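Local structure of rhamnose ABC transporter, rhamnose-binding protein (Actinomyces odontolyticus ATCC 17982, 5BQ3) at residues D126-Q131 / N311-V316; K154-S159 / P214-I219. The protein probably binds a sugar, likely rhamnose, as the extracellular recognition component of an ABC transporter. All coordinates share one frame; numbering follows the deposited sequence.

Interaction 1: D126-Q131 / N311-V316; sequences DLFINQ and NKTVVV
Thr313 meets the Phe128 ring with both of its branches. OG1 lies at the ring edge, in plane and 3.8 Å from CD2, while CG2 approaches CD2 obliquely at 3.6 Å. Over the ring centre on one face sits the backbone N of Asn130, 4.3 Å above the plane. Phe128 is turned this way because its CG is anti to the backbone N (chi1 171°), which lays it side by side with Thr313. The backbones pair as parallel strands, their axes 26° apart. The ladder starts with Phe128 N to Lys312 O at 2.9 Å and Val314 N to Phe128 O at 2.8 Å; Asn130 N to Val314 O and Val316 N to Asn130 O continue it. On the opposite face of the sheet Ile129 CD1 packs on Val314 CB at 3.8 Å, and Ile129 CG2 meets Val316 CG2 at a similar distance, the side chains crossing at about a right angle. At the start, Lys312 CD lies 3.5 Å from Asp126 O. Helix 271-287 covers the Leu127 and Ile129 face through Ala281 and Leu274; strand 112-116 flanks 127-130 on its other side, and 313-315 is the outermost strand of this parallel sheet within the chain.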
ATOM      1  N   ASP A 126       4.482 -12.815 -13.914  1.00 32.67           N
ATOM      2  CA  ASP A 126       5.546 -13.707 -13.466  1.00 32.85           C
ATOM      3  C   ASP A 126       5.771 -13.568 -11.966  1.00 35.55           C
ATOM      4  O   ASP A 126       6.202 -14.529 -11.327  1.00 35.60           O
ATOM      5  CB  ASP A 126       6.849 -13.411 -14.231  1.00 34.83           C
ATOM      6  CG  ASP A 126       6.772 -13.689 -15.719  1.00 46.62           C
ATOM      7  OD1 ASP A 126       6.797 -14.880 -16.103  1.00 49.45           O
ATOM      8  OD2 ASP A 126       6.712 -12.719 -16.502  1.00 51.06           O
ATOM      9  N   LEU A 127       5.467 -12.369 -11.409  1.00 30.83           N
ATOM     10  CA  LEU A 127       5.647 -12.006 -10.000  1.00 29.82           C
ATOM     11  C   LEU A 127       4.773 -10.815  -9.608  1.00 31.14           C
ATOM     12  O   LEU A 127       4.534  -9.929 -10.430  1.00 30.19           O
ATOM     13  CB  LEU A 127       7.135 -11.636  -9.784  1.00 30.38           C
ATOM     14  CG  LEU A 127       7.886 -12.225  -8.586  1.00 35.89           C
ATOM     15  CD1 LEU A 127       7.951 -13.748  -8.642  1.00 37.41           C
ATOM     16  CD2 LEU A 127       9.299 -11.701  -8.549  1.00 38.49           C
ATOM     17  N   PHE A 128       4.318 -10.783  -8.339  1.00 26.95           N
ATOM     18  CA  PHE A 128       3.557  -9.669  -7.763  1.00 24.97           C
ATOM     19  C   PHE A 128       4.307  -9.124  -6.538  1.00 29.24           C
ATOM     20  O   PHE A 128       4.729  -9.900  -5.681  1.00 28.97           O
ATOM     21  CB  PHE A 128       2.106 -10.060  -7.407  1.00 25.97           C
ATOM     22  CG  PHE A 128       1.325  -9.027  -6.612  1.00 25.91           C
ATOM     23  CD1 PHE A 128       1.163  -7.728  -7.090  1.00 27.78           C
ATOM     24  CD2 PHE A 128       0.740  -9.358  -5.396  1.00 27.06           C
ATOM     25  CE1 PHE A 128       0.462  -6.772  -6.344  1.00 27.42           C
ATOM     26  CE2 PHE A 128       0.030  -8.402  -4.657  1.00 28.57           C
ATOM     27  CZ  PHE A 128      -0.109  -7.120  -5.141  1.00 25.79           C
ATOM     28  N   ILE A 129       4.489  -7.792  -6.476  1.00 26.12           N
ATOM     29  CA  ILE A 129       5.163  -7.106  -5.375  1.00 26.03           C
ATOM     30  C   ILE A 129       4.108  -6.364  -4.561  1.00 30.99           C
ATOM     31  O   ILE A 129       3.514  -5.397  -5.047  1.00 30.29           O
ATOM     32  CB  ILE A 129       6.315  -6.160  -5.850  1.00 29.09           C
ATOM     33  CG1 ILE A 129       7.195  -6.784  -6.982  1.00 29.51           C
ATOM     34  CG2 ILE A 129       7.170  -5.676  -4.664  1.00 29.98           C
ATOM     35  CD1 ILE A 129       7.991  -8.095  -6.661  1.00 32.80           C
ATOM     36  N   ASN A 130       3.852  -6.841  -3.338  1.00 28.70           N
ATOM     37  CA  ASN A 130       2.889  -6.226  -2.433  1.00 28.66           C
ATOM     38  C   ASN A 130       3.626  -5.375  -1.404  1.00 35.03           C
ATOM     39  O   ASN A 130       4.670  -5.791  -0.895  1.00 35.46           O
ATOM     40  CB  ASN A 130       2.033  -7.294  -1.748  1.00 29.32           C
ATOM     41  CG  ASN A 130       0.660  -6.846  -1.286  1.00 48.40           C
ATOM     42  OD1 ASN A 130       0.232  -5.691  -1.448  1.00 40.93           O
ATOM     43  ND2 ASN A 130      -0.078  -7.781  -0.718  1.00 40.77           N
ATOM     44  N   GLN A 131       3.094  -4.177  -1.119  1.00 32.82           N
ATOM     45  CA  GLN A 131       3.662  -3.229  -0.151  1.00 33.24           C
ATOM     46  C   GLN A 131       3.731  -3.845   1.237  1.00 38.13           C
ATOM     47  O   GLN A 131       4.789  -3.860   1.863  1.00 38.20           O
ATOM     48  CB  GLN A 131       2.819  -1.934  -0.072  1.00 34.26           C
ATOM     49  CG  GLN A 131       2.472  -1.287  -1.402  1.00 54.67           C
ATOM     50  CD  GLN A 131       1.077  -1.634  -1.854  1.00 77.41           C
ATOM     51  OE1 GLN A 131       0.757  -2.793  -2.151  1.00 73.86           O
ATOM     52  NE2 GLN A 131       0.220  -0.626  -1.937  1.00 70.47           N
ATOM     53  N   ASN A 311       1.353 -17.747  -4.231  1.00 48.19           N
ATOM     54  CA  ASN A 311       0.700 -17.059  -5.357  1.00 47.02           C
ATOM     55  C   ASN A 311       1.682 -16.055  -6.023  1.00 48.54           C
ATOM     56  O   ASN A 311       1.271 -14.976  -6.465  1.00 47.31           O
ATOM     57  CB  ASN A 311      -0.622 -16.383  -4.916  1.00 47.76           C
ATOM     58  CG  ASN A 311      -1.566 -16.033  -6.043  1.00 72.12           C
ATOM     59  OD1 ASN A 311      -1.957 -16.881  -6.856  1.00 69.33           O
ATOM     60  ND2 ASN A 311      -1.977 -14.773  -6.097  1.00 61.40           N
ATOM     61  N   LYS A 312       2.987 -16.440  -6.096  1.00 43.90           N
ATOM     62  CA  LYS A 312       4.108 -15.673  -6.673  1.00 42.45           C
ATOM     63  C   LYS A 312       4.140 -14.220  -6.136  1.00 43.87           C
ATOM     64  O   LYS A 312       4.355 -13.278  -6.902  1.00 42.74           O
ATOM     65  CB  LYS A 312       4.038 -15.686  -8.215  1.00 44.97           C
ATOM     66  CG  LYS A 312       4.195 -17.058  -8.849  1.00 55.90           C
ATOM     67  CD  LYS A 312       3.935 -16.988 -10.340  1.00 64.66           C
ATOM     68  CE  LYS A 312       4.093 -18.327 -11.006  1.00 75.91           C
ATOM     69  NZ  LYS A 312       3.872 -18.224 -12.468  1.00 85.64           N
ATOM     70  N   THR A 313       3.911 -14.050  -4.815  1.00 39.42           N
ATOM     71  CA  THR A 313       3.846 -12.740  -4.163  1.00 37.58           C
ATOM     72  C   THR A 313       5.081 -12.482  -3.287  1.00 40.19           C
ATOM     73  O   THR A 313       5.474 -13.335  -2.495  1.00 40.35           O
ATOM     74  CB  THR A 313       2.533 -12.616  -3.354  1.00 45.56           C
ATOM     75  OG1 THR A 313       1.428 -12.875  -4.219  1.00 45.26           O
ATOM     76  CG2 THR A 313       2.349 -11.238  -2.713  1.00 42.41           C
ATOM     77  N   VAL A 314       5.655 -11.273  -3.424  1.00 35.75           N
ATOM     78  CA  VAL A 314       6.805 -10.764  -2.665  1.00 35.66           C
ATOM     79  C   VAL A 314       6.318  -9.581  -1.813  1.00 38.85           C
ATOM     80  O   VAL A 314       5.697  -8.664  -2.350  1.00 38.10           O
ATOM     81  CB  VAL A 314       7.991 -10.362  -3.591  1.00 39.45           C
ATOM     82  CG1 VAL A 314       9.181  -9.850  -2.784  1.00 39.58           C
ATOM     83  CG2 VAL A 314       8.411 -11.516  -4.503  1.00 39.99           C
ATOM     84  N   VAL A 315       6.572  -9.611  -0.494  1.00 35.44           N
ATOM     85  CA  VAL A 315       6.168  -8.530   0.416  1.00 34.33           C
ATOM     86  C   VAL A 315       7.396  -7.640   0.679  1.00 38.68           C
ATOM     87  O   VAL A 315       8.460  -8.147   1.043  1.00 39.01           O
ATOM     88  CB  VAL A 315       5.510  -9.055   1.729  1.00 38.05           C
ATOM     89  CG1 VAL A 315       5.125  -7.911   2.661  1.00 37.10           C
ATOM     90  CG2 VAL A 315       4.291  -9.921   1.432  1.00 37.68           C
ATOM     91  N   VAL A 316       7.237  -6.314   0.478  1.00 35.05           N
ATOM     92  CA  VAL A 316       8.281  -5.297   0.678  1.00 35.44           C
ATOM     93  C   VAL A 316       8.709  -5.277   2.164  1.00 41.75           C
ATOM     94  O   VAL A 316       9.906  -5.291   2.450  1.00 42.64           O
ATOM     95  CB  VAL A 316       7.840  -3.889   0.175  1.00 38.09           C
ATOM     96  CG1 VAL A 316       8.917  -2.837   0.431  1.00 38.35           C
ATOM     97  CG2 VAL A 316       7.481  -3.922  -1.306  1.00 37.42           C
TER
HETATM   98  O   HOH W   1       6.887 -16.928 -12.423  1.00 56.50           O

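Interaction 2: K154-S159 / P214-I219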
ATOM      1  N   LYS A 154     -12.467   1.564  25.227  1.00 35.32           N
ATOM      2  CA  LYS A 154     -13.523   1.511  24.212  1.00 34.04           C
ATOM      3  C   LYS A 154     -13.013   2.139  22.912  1.00 38.25           C
ATOM      4  O   LYS A 154     -12.623   3.308  22.897  1.00 38.69           O
ATOM      5  CB  LYS A 154     -14.802   2.200  24.712  1.00 35.89           C
ATOM      6  CG  LYS A 154     -15.471   1.462  25.863  1.00 42.02           C
ATOM      7  CD  LYS A 154     -16.822   2.042  26.222  1.00 47.25           C
ATOM      8  CE  LYS A 154     -17.521   1.183  27.242  1.00 57.82           C
ATOM      9  NZ  LYS A 154     -18.900   1.662  27.516  1.00 70.62           N
ATOM     10  N   VAL A 155     -12.983   1.341  21.832  1.00 33.83           N
ATOM     11  CA  VAL A 155     -12.462   1.738  20.518  1.00 32.31           C
ATOM     12  C   VAL A 155     -13.566   1.638  19.441  1.00 35.16           C
ATOM     13  O   VAL A 155     -14.387   0.727  19.486  1.00 35.15           O
ATOM     14  CB  VAL A 155     -11.219   0.866  20.161  1.00 35.68           C
ATOM     15  CG1 VAL A 155     -10.629   1.232  18.804  1.00 34.34           C
ATOM     16  CG2 VAL A 155     -10.148   0.960  21.243  1.00 36.25           C
ATOM     17  N   ALA A 156     -13.577   2.584  18.483  1.00 30.82           N
ATOM     18  CA  ALA A 156     -14.523   2.624  17.365  1.00 30.20           C
ATOM     19  C   ALA A 156     -13.776   2.584  16.030  1.00 33.38           C
ATOM     20  O   ALA A 156     -12.702   3.167  15.915  1.00 32.93           O
ATOM     21  CB  ALA A 156     -15.382   3.874  17.448  1.00 31.20           C
ATOM     22  N   ILE A 157     -14.338   1.893  15.025  1.00 29.75           N
ATOM     23  CA  ILE A 157     -13.718   1.784  13.702  1.00 28.72           C
ATOM     24  C   ILE A 157     -14.493   2.648  12.691  1.00 32.92           C
ATOM     25  O   ILE A 157     -15.706   2.500  12.554  1.00 32.85           O
ATOM     26  CB  ILE A 157     -13.584   0.299  13.236  1.00 31.40           C
ATOM     27  CG1 ILE A 157     -12.717  -0.527  14.228  1.00 31.80           C
ATOM     28  CG2 ILE A 157     -13.017   0.206  11.801  1.00 30.76           C
ATOM     29  CD1 ILE A 157     -12.876  -2.041  14.145  1.00 38.28           C
ATOM     30  N   LEU A 158     -13.776   3.560  12.003  1.00 29.73           N
ATOM     31  CA  LEU A 158     -14.305   4.422  10.948  1.00 29.82           C
ATOM     32  C   LEU A 158     -13.649   3.980   9.640  1.00 35.51           C
ATOM     33  O   LEU A 158     -12.547   4.424   9.301  1.00 35.45           O
ATOM     34  CB  LEU A 158     -14.066   5.919  11.248  1.00 29.98           C
ATOM     35  CG  LEU A 158     -14.902   6.915  10.418  1.00 34.32           C
ATOM     36  CD1 LEU A 158     -15.437   8.019  11.276  1.00 34.95           C
ATOM     37  CD2 LEU A 158     -14.097   7.503   9.280  1.00 36.26           C
ATOM     38  N   SER A 159     -14.317   3.054   8.937  1.00 32.76           N
ATOM     39  CA  SER A 159     -13.836   2.456   7.694  1.00 32.55           C
ATOM     40  C   SER A 159     -14.273   3.254   6.448  1.00 37.93           C
ATOM     41  O   SER A 159     -14.889   4.318   6.574  1.00 37.83           O
ATOM     42  CB  SER A 159     -14.339   1.021   7.602  1.00 36.51           C
ATOM     43  OG  SER A 159     -13.655   0.304   6.590  1.00 45.56           O
ATOM     44  N   PRO A 214     -19.763   8.862  23.785  1.00 41.58           N
ATOM     45  CA  PRO A 214     -18.903   9.943  24.305  1.00 41.64           C
ATOM     46  C   PRO A 214     -17.778   9.443  25.223  1.00 45.06           C
ATOM     47  O   PRO A 214     -16.808  10.173  25.439  1.00 44.64           O
ATOM     48  CB  PRO A 214     -19.882  10.851  25.054  1.00 44.60           C
ATOM     49  CG  PRO A 214     -21.009   9.971  25.443  1.00 49.30           C
ATOM     50  CD  PRO A 214     -21.065   8.814  24.489  1.00 44.01           C
ATOM     51  N   ASP A 215     -17.895   8.199  25.736  1.00 41.66           N
ATOM     52  CA  ASP A 215     -16.925   7.552  26.627  1.00 41.86           C
ATOM     53  C   ASP A 215     -15.826   6.812  25.826  1.00 44.78           C
ATOM     54  O   ASP A 215     -15.123   5.950  26.368  1.00 45.06           O
ATOM     55  CB  ASP A 215     -17.653   6.588  27.596  1.00 44.49           C
ATOM     56  CG  ASP A 215     -18.461   5.458  26.967  1.00 56.66           C
ATOM     57  OD1 ASP A 215     -18.850   5.583  25.780  1.00 56.82           O
ATOM     58  OD2 ASP A 215     -18.751   4.473  27.678  1.00 64.34           O
ATOM     59  N   LEU A 216     -15.663   7.195  24.547  1.00 39.58           N
ATOM     60  CA  LEU A 216     -14.704   6.642  23.592  1.00 38.14           C
ATOM     61  C   LEU A 216     -13.261   6.967  23.969  1.00 41.47           C
ATOM     62  O   LEU A 216     -12.959   8.106  24.330  1.00 42.49           O
ATOM     63  CB  LEU A 216     -15.019   7.204  22.198  1.00 37.49           C
ATOM     64  CG  LEU A 216     -14.763   6.310  20.994  1.00 41.13           C
ATOM     65  CD1 LEU A 216     -15.576   5.036  21.068  1.00 41.03           C
ATOM     66  CD2 LEU A 216     -15.128   7.033  19.717  1.00 43.16           C
ATOM     67  N   ASN A 217     -12.374   5.962  23.876  1.00 36.16           N
ATOM     68  CA  ASN A 217     -10.950   6.100  24.176  1.00 35.89           C
ATOM     69  C   ASN A 217     -10.134   6.387  22.912  1.00 38.30           C
ATOM     70  O   ASN A 217      -9.183   7.168  22.977  1.00 38.92           O
ATOM     71  CB  ASN A 217     -10.413   4.844  24.871  1.00 36.36           C
ATOM     72  CG  ASN A 217     -10.874   4.684  26.297  1.00 55.46           C
ATOM     73  OD1 ASN A 217     -11.942   4.134  26.579  1.00 49.93           O
ATOM     74  ND2 ASN A 217     -10.064   5.139  27.233  1.00 48.86           N
ATOM     75  N   ALA A 218     -10.488   5.742  21.774  1.00 32.90           N
ATOM     76  CA  ALA A 218      -9.783   5.898  20.497  1.00 31.49           C
ATOM     77  C   ALA A 218     -10.645   5.557  19.276  1.00 33.23           C
ATOM     78  O   ALA A 218     -11.684   4.907  19.400  1.00 32.05           O
ATOM     79  CB  ALA A 218      -8.533   5.027  20.478  1.00 32.13           C
ATOM     80  N   ILE A 219     -10.181   5.996  18.088  1.00 29.16           N
ATOM     81  CA  ILE A 219     -10.799   5.732  16.786  1.00 28.31           C
ATOM     82  C   ILE A 219      -9.725   5.162  15.846  1.00 32.00           C
ATOM     83  O   ILE A 219      -8.648   5.743  15.724  1.00 31.37           O
ATOM     84  CB  ILE A 219     -11.509   6.987  16.166  1.00 31.55           C
ATOM     85  CG1 ILE A 219     -12.587   7.563  17.107  1.00 32.74           C
ATOM     86  CG2 ILE A 219     -12.118   6.665  14.790  1.00 31.48           C
ATOM     87  CD1 ILE A 219     -12.983   9.019  16.864  1.00 42.26           C
TER
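Lys154 is gripped by the 214-219 segment at three points. Its backbone N donates to Asn217 OD1 at 3.0 Å, coming from above the carbonyl plane, 41° out of it. Its carbonyl O takes Asn217 N at 2.8 Å, in the carbonyl plane, and a second, weak bond from Ala218 N, so two successive amides converge on one acceptor. The side chain, extended beyond CG, carries NZ to a salt bridge with Asp215 OD2 at 2.8 Å, on the syn side of the carboxylate. With CG between its own backbone N and carbonyl carbon (chi1 59°), Asp215 has OD2 within bonding distance of that amine. Val155 pairs with Ala218 in parallel fashion, CG2 to CB at 4.4 Å on one face of the sheet. At Ala156, N bonds Ala218 O at 3.1 Å, and CB packs against both methyls of Leu216, CD1 being 3.8 Å away. Farther along, Leu158 CB approaches Ile219 CG2 at 4.1 Å, on the same face as Ala156. Helix 134-149 covers the Val155 and Ala218 face with Val145 and Ile149, whereas helix 199-212 packs on Ala156, Leu158 and Ile219. Strand 187-194 borders 153-159 on its other side and strand 244-247 lies beyond 218-221, so both paired strands are interior members of a four-stranded parallel sheet sandwiched by helices.

The two interactions belong to separate parallel sheets, one in each lobe of the periplasmic-binding-protein fold. Their centres are 34 Å apart, on opposite sides of the chain's centre, and their nearest atoms stay about 16 Å apart. Along the chain, both segments of interaction 2 fall between 126-131 and 311-316: the polypeptide leaves the first sheet after strand 127-130, builds the 153-159 and 218-221 pair, and later returns to add 313-315 at the edge of the first sheet. Interaction 1 therefore joins sequence-distant parts of one lobe, and interaction 2 closer ones in the other. In this family a sugar is generally bound between two such lobes.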